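Choline dehydrogenase and related flavoproteins (Aspergillus oryzae, PDB 3Q9T) oxidises formate as a formate oxidase of the glucose-methanol-choline oxidoreductase family, carrying a bound 8-formyl-FAD cofactor. Local coordinates at residues A[182-186]-A[194-198]; A[381-385]-A[455-459]; A[389-395]-A[550-554]. All coordinates share one frame; numbering follows the deposited sequence. Where two conformers were deposited one is given.

Interaction 1. Residues A[182-186]-A[194-198]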
# COMPACT_ATOMS: atom_id res chain seq x y z
N GLN A 182 -25.88 -27.67 -0.37
CA GLN A 182 -24.70 -27.85 -1.23
C GLN A 182 -24.19 -29.27 -1.07
O GLN A 182 -24.26 -29.85 0.02
CB GLN A 182 -23.59 -26.86 -0.87
CG GLN A 182 -23.92 -25.41 -1.16
CD GLN A 182 -24.13 -25.16 -2.65
OE1 GLN A 182 -25.16 -24.61 -3.06
NE2 GLN A 182 -23.16 -25.57 -3.47
N PRO A 183 -23.67 -29.84 -2.16
CA PRO A 183 -23.28 -31.25 -2.18
C PRO A 183 -21.95 -31.48 -1.47
O PRO A 183 -21.11 -30.59 -1.41
CB PRO A 183 -23.10 -31.55 -3.67
CG PRO A 183 -23.51 -30.28 -4.41
CD PRO A 183 -23.41 -29.17 -3.44
N LEU A 184 -21.80 -32.68 -0.93
CA LEU A 184 -20.51 -33.23 -0.58
C LEU A 184 -19.91 -33.89 -1.83
O LEU A 184 -20.65 -34.41 -2.67
CB LEU A 184 -20.72 -34.29 0.50
CG LEU A 184 -20.35 -33.98 1.96
CD1 LEU A 184 -20.52 -32.50 2.32
CD2 LEU A 184 -21.12 -34.91 2.89
N ILE A 185 -18.59 -33.87 -1.97
CA ILE A 185 -17.95 -34.51 -3.10
C ILE A 185 -16.54 -34.97 -2.75
O ILE A 185 -15.79 -34.26 -2.09
CB ILE A 185 -17.91 -33.58 -4.35
CG1 ILE A 185 -17.43 -34.36 -5.58
CG2 ILE A 185 -17.02 -32.35 -4.09
CD1 ILE A 185 -17.58 -33.61 -6.90
N GLU A 186 -16.19 -36.18 -3.19
CA GLU A 186 -14.87 -36.73 -2.90
C GLU A 186 -14.00 -36.86 -4.14
O GLU A 186 -12.79 -36.62 -4.10
CB GLU A 186 -14.98 -38.08 -2.18
CG GLU A 186 -15.45 -37.97 -0.73
CD GLU A 186 -14.70 -36.89 0.07
OE1 GLU A 186 -13.56 -36.50 -0.29
OE2 GLU A 186 -15.26 -36.43 1.08
N ASP A 194 -17.87 -29.76 -8.00
CA ASP A 194 -18.93 -29.09 -7.22
C ASP A 194 -19.16 -29.69 -5.82
O ASP A 194 -19.66 -30.80 -5.69
CB ASP A 194 -20.24 -29.07 -8.01
CG ASP A 194 -21.30 -28.20 -7.36
OD1 ASP A 194 -20.95 -27.20 -6.71
OD2 ASP A 194 -22.49 -28.52 -7.50
N GLY A 195 -18.80 -28.95 -4.77
CA GLY A 195 -19.09 -29.39 -3.42
C GLY A 195 -17.99 -29.25 -2.38
O GLY A 195 -16.90 -28.74 -2.66
N LEU A 196 -18.29 -29.72 -1.17
CA LEU A 196 -17.33 -29.77 -0.08
C LEU A 196 -16.60 -31.11 -0.11
O LEU A 196 -17.24 -32.16 -0.15
CB LEU A 196 -18.04 -29.60 1.25
CG LEU A 196 -17.13 -29.51 2.46
CD1 LEU A 196 -16.41 -28.15 2.50
CD2 LEU A 196 -17.92 -29.75 3.74
N THR A 197 -15.27 -31.07 -0.07
CA THR A 197 -14.46 -32.27 -0.24
C THR A 197 -13.40 -32.43 0.86
O THR A 197 -12.99 -31.45 1.49
CB THR A 197 -13.76 -32.27 -1.62
OG1 THR A 197 -13.23 -33.58 -1.91
CG2 THR A 197 -12.64 -31.25 -1.67
N HIS A 198 -12.96 -33.66 1.09
CA HIS A 198 -11.79 -33.91 1.92
C HIS A 198 -10.55 -33.81 1.02
O HIS A 198 -10.30 -34.70 0.19
CB HIS A 198 -11.86 -35.29 2.58
CG HIS A 198 -12.80 -35.37 3.73
ND1 HIS A 198 -14.13 -35.73 3.58
CD2 HIS A 198 -12.62 -35.16 5.05
CE1 HIS A 198 -14.71 -35.73 4.76
NE2 HIS A 198 -13.82 -35.38 5.67
O HOH W 1 -21.04 -26.95 -3.73
O HOH W 2 -22.60 -25.01 -6.08
O HOH W 3 -10.81 -34.50 -2.35
O HOH W 4 -16.94 -33.88 1.78

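Interaction 2. Residues A[381-385]-A[455-459]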
# COMPACT_ATOMS: atom_id res chain seq x y z
N LYS A 381 -24.97 -15.76 -20.52
CA LYS A 381 -23.95 -16.63 -19.94
C LYS A 381 -23.27 -15.96 -18.73
O LYS A 381 -22.87 -14.81 -18.80
CB LYS A 381 -22.89 -16.97 -20.99
CG LYS A 381 -23.40 -17.71 -22.23
CD LYS A 381 -23.72 -19.17 -21.92
CE LYS A 381 -24.36 -19.89 -23.11
NZ LYS A 381 -24.91 -21.24 -22.76
N ASP A 382 -23.14 -16.71 -17.64
CA ASP A 382 -22.40 -16.26 -16.47
C ASP A 382 -21.00 -15.80 -16.86
O ASP A 382 -20.23 -16.57 -17.43
CB ASP A 382 -22.28 -17.42 -15.47
CG ASP A 382 -21.37 -17.10 -14.31
OD1 ASP A 382 -20.64 -18.01 -13.86
OD2 ASP A 382 -21.39 -15.93 -13.83
N PRO A 383 -20.67 -14.53 -16.55
CA PRO A 383 -19.34 -14.00 -16.87
C PRO A 383 -18.19 -14.79 -16.25
O PRO A 383 -17.18 -14.97 -16.91
CB PRO A 383 -19.37 -12.57 -16.30
CG PRO A 383 -20.83 -12.20 -16.29
CD PRO A 383 -21.58 -13.49 -16.03
N PHE A 384 -18.35 -15.23 -15.01
CA PHE A 384 -17.24 -15.88 -14.30
C PHE A 384 -16.95 -17.30 -14.76
O PHE A 384 -15.82 -17.63 -15.17
CB PHE A 384 -17.48 -15.86 -12.78
CG PHE A 384 -17.82 -14.51 -12.23
CD1 PHE A 384 -16.82 -13.57 -12.00
CD2 PHE A 384 -19.13 -14.17 -11.95
CE1 PHE A 384 -17.12 -12.31 -11.51
CE2 PHE A 384 -19.44 -12.92 -11.46
CZ PHE A 384 -18.44 -11.99 -11.23
N SER A 385 -17.97 -18.15 -14.69
CA SER A 385 -17.80 -19.58 -14.96
C SER A 385 -18.90 -20.07 -15.90
O SER A 385 -19.79 -20.81 -15.48
CB SER A 385 -17.88 -20.36 -13.64
OG SER A 385 -16.83 -20.02 -12.77
N LEU A 455 -17.23 -6.32 -11.30
CA LEU A 455 -17.93 -7.61 -11.13
C LEU A 455 -17.20 -8.54 -10.17
O LEU A 455 -17.83 -9.25 -9.40
CB LEU A 455 -18.12 -8.33 -12.46
CG LEU A 455 -19.46 -8.41 -13.18
CD1 LEU A 455 -19.77 -9.88 -13.54
CD2 LEU A 455 -20.62 -7.76 -12.42
N ASP A 456 -15.86 -8.53 -10.22
CA ASP A 456 -15.04 -9.35 -9.32
C ASP A 456 -15.26 -8.95 -7.87
O ASP A 456 -15.25 -9.80 -6.98
CB ASP A 456 -13.54 -9.23 -9.65
CG ASP A 456 -13.08 -10.21 -10.72
OD1 ASP A 456 -13.91 -11.01 -11.22
OD2 ASP A 456 -11.87 -10.19 -11.08
N ILE A 457 -15.43 -7.66 -7.62
CA ILE A 457 -15.69 -7.18 -6.27
C ILE A 457 -17.05 -7.72 -5.81
O ILE A 457 -17.21 -8.19 -4.69
CB ILE A 457 -15.69 -5.62 -6.19
CG1 ILE A 457 -14.31 -5.06 -6.57
CG2 ILE A 457 -16.12 -5.15 -4.81
CD1 ILE A 457 -14.23 -3.52 -6.52
N ILE A 458 -18.02 -7.66 -6.71
CA ILE A 458 -19.38 -8.12 -6.39
C ILE A 458 -19.38 -9.62 -6.08
O ILE A 458 -20.03 -10.05 -5.14
CB ILE A 458 -20.37 -7.79 -7.54
CG1 ILE A 458 -20.61 -6.29 -7.55
CG2 ILE A 458 -21.67 -8.57 -7.39
CD1 ILE A 458 -20.98 -5.75 -8.90
N ALA A 459 -18.64 -10.40 -6.86
CA ALA A 459 -18.55 -11.83 -6.60
C ALA A 459 -17.84 -12.10 -5.27
O ALA A 459 -18.30 -12.93 -4.47
CB ALA A 459 -17.83 -12.55 -7.75

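Interaction 3. Residues A[389-395]-A[550-554]. With FAY ([(2R,3S,4R,5R)-5-(6-amino-9H-purin-9-yl)-3,4-dihydroxytetrahydrofuran-2-yl]methyl (2R,3S,4S)-5-(8-formyl-7-methyl-2,4-dioxo-3,4-dihydrobenzo[g]pteridin-10(2H)-yl)-2,3,4-trihydroxypentyl dihydrogen diphosphate), chain D.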
# COMPACT_ATOMS: atom_id res chain seq x y z
N GLN A 389 -18.01 -24.30 -14.06
CA GLN A 389 -16.92 -24.29 -13.09
C GLN A 389 -17.35 -23.69 -11.75
O GLN A 389 -18.33 -22.94 -11.68
CB GLN A 389 -15.74 -23.45 -13.62
CG GLN A 389 -15.14 -23.91 -14.93
CD GLN A 389 -15.54 -23.02 -16.10
OE1 GLN A 389 -14.71 -22.67 -16.94
NE2 GLN A 389 -16.83 -22.66 -16.17
N PRO A 390 -16.59 -23.97 -10.67
CA PRO A 390 -16.89 -23.33 -9.39
C PRO A 390 -16.73 -21.82 -9.53
O PRO A 390 -16.13 -21.35 -10.50
CB PRO A 390 -15.79 -23.84 -8.47
CG PRO A 390 -15.27 -25.08 -9.12
CD PRO A 390 -15.44 -24.88 -10.59
N HIS A 391 -17.27 -21.07 -8.57
CA HIS A 391 -16.93 -19.66 -8.43
C HIS A 391 -15.83 -19.46 -7.38
O HIS A 391 -15.01 -18.55 -7.50
CB HIS A 391 -18.16 -18.85 -8.05
CG HIS A 391 -19.15 -18.72 -9.15
ND1 HIS A 391 -20.51 -18.85 -8.96
CD2 HIS A 391 -18.98 -18.47 -10.47
CE1 HIS A 391 -21.14 -18.67 -10.11
NE2 HIS A 391 -20.23 -18.45 -11.05
N PHE A 392 -15.81 -20.32 -6.36
CA PHE A 392 -14.84 -20.17 -5.28
C PHE A 392 -14.18 -21.46 -4.87
O PHE A 392 -14.73 -22.54 -5.09
CB PHE A 392 -15.49 -19.55 -4.04
CG PHE A 392 -15.89 -18.12 -4.24
CD1 PHE A 392 -15.05 -17.09 -3.82
CD2 PHE A 392 -17.10 -17.80 -4.86
CE1 PHE A 392 -15.41 -15.76 -4.02
CE2 PHE A 392 -17.47 -16.48 -5.07
CZ PHE A 392 -16.63 -15.45 -4.65
N GLU A 393 -12.98 -21.33 -4.32
CA GLU A 393 -12.44 -22.35 -3.43
C GLU A 393 -12.52 -21.74 -2.04
O GLU A 393 -11.98 -20.65 -1.79
CB GLU A 393 -10.99 -22.73 -3.75
CG GLU A 393 -10.31 -23.46 -2.60
CD GLU A 393 -8.96 -24.10 -2.98
OE1 GLU A 393 -8.26 -24.59 -2.06
OE2 GLU A 393 -8.61 -24.14 -4.18
N LEU A 394 -13.23 -22.42 -1.16
CA LEU A 394 -13.34 -22.01 0.24
C LEU A 394 -12.51 -22.92 1.12
O LEU A 394 -12.85 -24.09 1.34
CB LEU A 394 -14.80 -22.03 0.68
CG LEU A 394 -15.68 -21.16 -0.18
CD1 LEU A 394 -17.17 -21.27 0.25
CD2 LEU A 394 -15.17 -19.72 -0.12
N ASP A 395 -11.39 -22.39 1.61
CA ASP A 395 -10.51 -23.13 2.49
C ASP A 395 -10.85 -22.83 3.93
O ASP A 395 -10.81 -21.68 4.36
CB ASP A 395 -9.05 -22.78 2.22
CG ASP A 395 -8.67 -22.99 0.77
OD1 ASP A 395 -9.00 -24.08 0.23
OD2 ASP A 395 -8.08 -22.06 0.18
N PRO A 550 -6.10 -22.33 -13.40
CA PRO A 550 -7.02 -23.38 -12.93
C PRO A 550 -7.98 -22.89 -11.84
O PRO A 550 -7.75 -21.82 -11.26
CB PRO A 550 -6.06 -24.45 -12.37
CG PRO A 550 -4.78 -24.24 -13.14
CD PRO A 550 -4.69 -22.76 -13.42
N ASP A 551 -9.02 -23.67 -11.55
CA ASP A 551 -10.12 -23.21 -10.69
C ASP A 551 -9.87 -23.51 -9.20
O ASP A 551 -10.79 -23.84 -8.45
CB ASP A 551 -11.44 -23.87 -11.15
CG ASP A 551 -11.52 -24.00 -12.67
OD1 ASP A 551 -12.19 -23.18 -13.32
OD2 ASP A 551 -10.88 -24.92 -13.22
N CYS A 552 -8.62 -23.38 -8.77
CA CYS A 552 -8.24 -23.90 -7.48
C CYS A 552 -6.77 -23.67 -7.30
O CYS A 552 -6.10 -23.20 -8.22
CB CYS A 552 -8.50 -25.40 -7.47
SG CYS A 552 -7.70 -26.23 -8.85
N ARG A 553 -6.27 -24.02 -6.11
CA ARG A 553 -4.84 -24.01 -5.81
C ARG A 553 -4.05 -24.79 -6.88
O ARG A 553 -4.41 -25.91 -7.24
CB ARG A 553 -4.61 -24.61 -4.41
CG ARG A 553 -5.29 -23.78 -3.33
CD ARG A 553 -4.94 -24.25 -1.92
NE ARG A 553 -5.48 -23.36 -0.89
CZ ARG A 553 -5.03 -23.31 0.36
NH1 ARG A 553 -4.02 -24.10 0.71
NH2 ARG A 553 -5.57 -22.47 1.25
N ILE A 554 -2.96 -24.21 -7.36
CA ILE A 554 -2.45 -24.60 -8.68
C ILE A 554 -1.25 -25.53 -8.76
O ILE A 554 -0.82 -25.84 -9.86
CB ILE A 554 -2.10 -23.33 -9.49
CG1 ILE A 554 -0.91 -22.61 -8.83
CG2 ILE A 554 -3.32 -22.41 -9.58
CD1 ILE A 554 -0.31 -21.47 -9.63
P FAY D . 7.02 -22.89 -10.14
N1 FAY D . -0.48 -24.23 -4.74
C2 FAY D . -1.21 -25.35 -4.36
O2 FAY D . -1.52 -26.19 -5.20
N3 FAY D . -1.17 -25.77 -3.05
C4 FAY D . -0.94 -24.84 -2.07
O4 FAY D . -1.59 -24.95 -1.01
N5 FAY D . 0.05 -22.75 -1.47
C6 FAY D . 1.44 -21.02 -0.72
C7 FAY D . 2.46 -20.10 -0.92
C8 FAY D . 3.03 -19.98 -2.19
O8 FAY D . 4.88 -19.16 -3.37
C9 FAY D . 2.65 -20.87 -3.21
PA FAY D . 8.85 -21.98 -8.18
C1' FAY D . 1.71 -22.48 -5.48
C10 FAY D . 0.00 -23.36 -3.79
N10 FAY D . 1.04 -22.48 -4.10
N1A FAY D . 18.47 -17.12 -9.98
O1A FAY D . 8.85 -20.74 -7.35
C1B FAY D . 14.44 -20.10 -8.43
O1P FAY D . 7.88 -24.06 -10.57
C2' FAY D . 2.79 -23.58 -5.60
O2' FAY D . 3.55 -23.53 -4.44
C2A FAY D . 18.51 -18.43 -9.54
O2A FAY D . 8.39 -23.20 -7.44
C2B FAY D . 13.61 -19.94 -7.16
O2B FAY D . 14.40 -19.88 -5.99
O2P FAY D . 6.34 -22.25 -11.33
C3' FAY D . 3.75 -23.68 -6.83
O3' FAY D . 5.10 -24.02 -6.53
N3A FAY D . 17.35 -19.08 -9.17
C3B FAY D . 12.78 -21.20 -7.20
O3B FAY D . 13.54 -22.26 -6.67
O3P FAY D . 7.95 -21.75 -9.47
C4' FAY D . 3.78 -22.47 -7.73
O4' FAY D . 2.41 -22.16 -8.01
C4A FAY D . 16.16 -18.42 -9.23
C4B FAY D . 12.61 -21.48 -8.67
O4B FAY D . 13.56 -20.68 -9.35
C4X FAY D . -0.35 -23.62 -2.45
C5' FAY D . 4.58 -22.77 -9.02
O5' FAY D . 5.93 -23.26 -8.97
C5A FAY D . 16.10 -17.10 -9.67
C5B FAY D . 11.20 -21.18 -9.13
O5B FAY D . 10.37 -22.23 -8.70
C5X FAY D . 0.92 -21.74 -1.79
C6A FAY D . 17.27 -16.44 -10.05
N6A FAY D . 17.23 -15.14 -10.38
N7A FAY D . 14.81 -16.71 -9.64
C7M FAY D . 2.78 -19.14 0.19
C8A FAY D . 14.05 -17.73 -9.20
C8M FAY D . 4.34 -19.30 -2.29
C9A FAY D . 1.57 -21.72 -3.04
N9A FAY D . 14.87 -18.79 -8.93

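Interaction 1. Residues A[182-186]-A[194-198]
Asp194 faces Gln182 and Pro183 where the contact begins. Its OD2 lies 3.7 Å from Pro183 CG, while OD1 receives hydrogen bonds from two waters that both accept from Gln182 NE2. At Gly195 the backbone (phi 136°) takes a shape that suits glycine, and Pro183 O comes to 3.1 Å from its CA. The CG2 of Ile185 rests against the Asp194–Gly195 backbone. Leu196 carries the backbone pairing: its N donates to Pro183 O at 3.0 Å, and its O accepts from Ile185 N at 2.8 Å. Its side chain lies beside that of Leu184, with CB 4.0 Å from Leu184 CD1. Thr197 OG1 appears to donate to Ile185 O, whose position is less certain. His198 is gripped twice by one carboxylate, N to Glu186 OE1 at 3.2 Å and ND1 to Glu186 OE2 at 2.8 Å. The second bond is almost straight (176°), in the imidazole plane, and the Glu186 chain bends at chi2 (-48°) to reach it. Another water donates to both Glu186 OE2 and Leu196 O. Leu184 and Leu196 form a single beta bridge of the parallel kind, laying the preceding loop along the start of strand 195-204, with a His-carboxylate hydrogen bond at its far end.

Interaction 2. Residues A[381-385]-A[455-459]
Pro383 and Phe384 are the residues of this loop that meet the first two turns of helix 454-473, at Leu455, Asp456 and Ala459. The turn is shaped by Asp382 just before them: its OD1 accepts from Ser385 N at 2.8 Å, three residues on, which defines an Asx motif, and OD2 takes a weak bond from Phe384 N. Pro383 then lays its ring across Leu455 at about a right angle, with CG 3.8 Å from Leu455 CD1. Phe384 follows and covers the largest area. With CG turned away from its own carbonyl carbon (chi1 -51°), the ring reaches the helix end-on. Its CZ stands 3.4 Å from Leu455 CD1 and equally near Leu455 O, which lies near the ring plane. Asp456 OD1 also sits at this edge, 3.5 Å from Phe384 CE1, and its carboxylate is turned only 24° from the ring. The C-H rim therefore faces two oxygens, which is probably favourable electrostatically. Ala459 CB makes an off-centre CH-pi contact, 4.0 Å from the ring centroid. The carboxylate of Asp456 is itself held by Ser428 OG and Ile427 N. Around the contact, Tyr371 of helix 369-377 touches both Pro383 and Leu455, and Leu365 of helix 362-365 packs on Phe384 and Ala459, so the loop ahead of strand 392-397 is wedged among three helices.

Interaction 3. Residues A[389-395]-A[550-554]
Glu393 reaches Arg553 on a fully stretched chain, its CG opposite the backbone N across the first torsion (chi1 163°) and nothing folded beyond. Arg553 is likewise extended from CG to NE, while Asp395 swings its CG beside its own backbone N (chi1 -55°); the two acids, two residues apart and both with CB directed at the loop, thus converge on one arginine. Glu393 divides its oxygens: OE2 accepts the backbone N of Arg553 at 3.0 Å on its syn side, 19° out of the carboxylate plane, and OE1 forms a salt bridge with NE at 3.3 Å. The two side chains cross at about a right angle. Asp395 comes from the opposite direction to Arg553, and its OD2 lies at the guanidinium edge, 2.8 Å from NH2 and 3.1 Å from NE. Both are weak as hydrogen bonds, with bent N-H geometry, as one oxygen serves two N-H groups; the carboxylate plane stands steeply to the guanidinium. This salt-bridge network joins strand 392-397 to the loop that leads into helix 555-572, whose first residue, Gln555, binds FAD through its backbone N. Beyond the acids, Arg553 NH1 donates to O4 of the 8-formyl flavin at 3.1 Å, and its CB lies 3.5 Å from flavin C2. Arg553 also touches His510, consistent with these two being the His-Arg pair of the catalytic site. The acids thus make a second shell that probably positions the guanidinium against the flavin. Ahead of the strand, Pro390 CD packs 4.2 Å from Asp551 CB of the loop; the Asp551 carboxylate is held by Arg425, Thr108 OG1 and His105 N. At the other end, Ile554 CD1 approaches the ribityl oxygen O4' of the cofactor to 3.2 Å.

In the fold
From the N terminus, interaction 1 comes first: seven residues separate its segments, and it closes a short loop between helix 167-179 and strand 195-204. Interactions 2 and 3 follow in series with it and cross each other, since 381-385 and 389-395 precede 455-459 and 550-554 in alternating order. They also touch directly, through probable hydrogen bonds from Ser385 OG to Pro390 O and between Asp382 OD1 and His391 NE2. Interactions 1 and 3 reach the same mixed sheet, where strand 353-358 lies between 195-204 and 392-397. Together the contacts tie that sheet to helix 454-473 beside it and to the flavin-side loop 550-554.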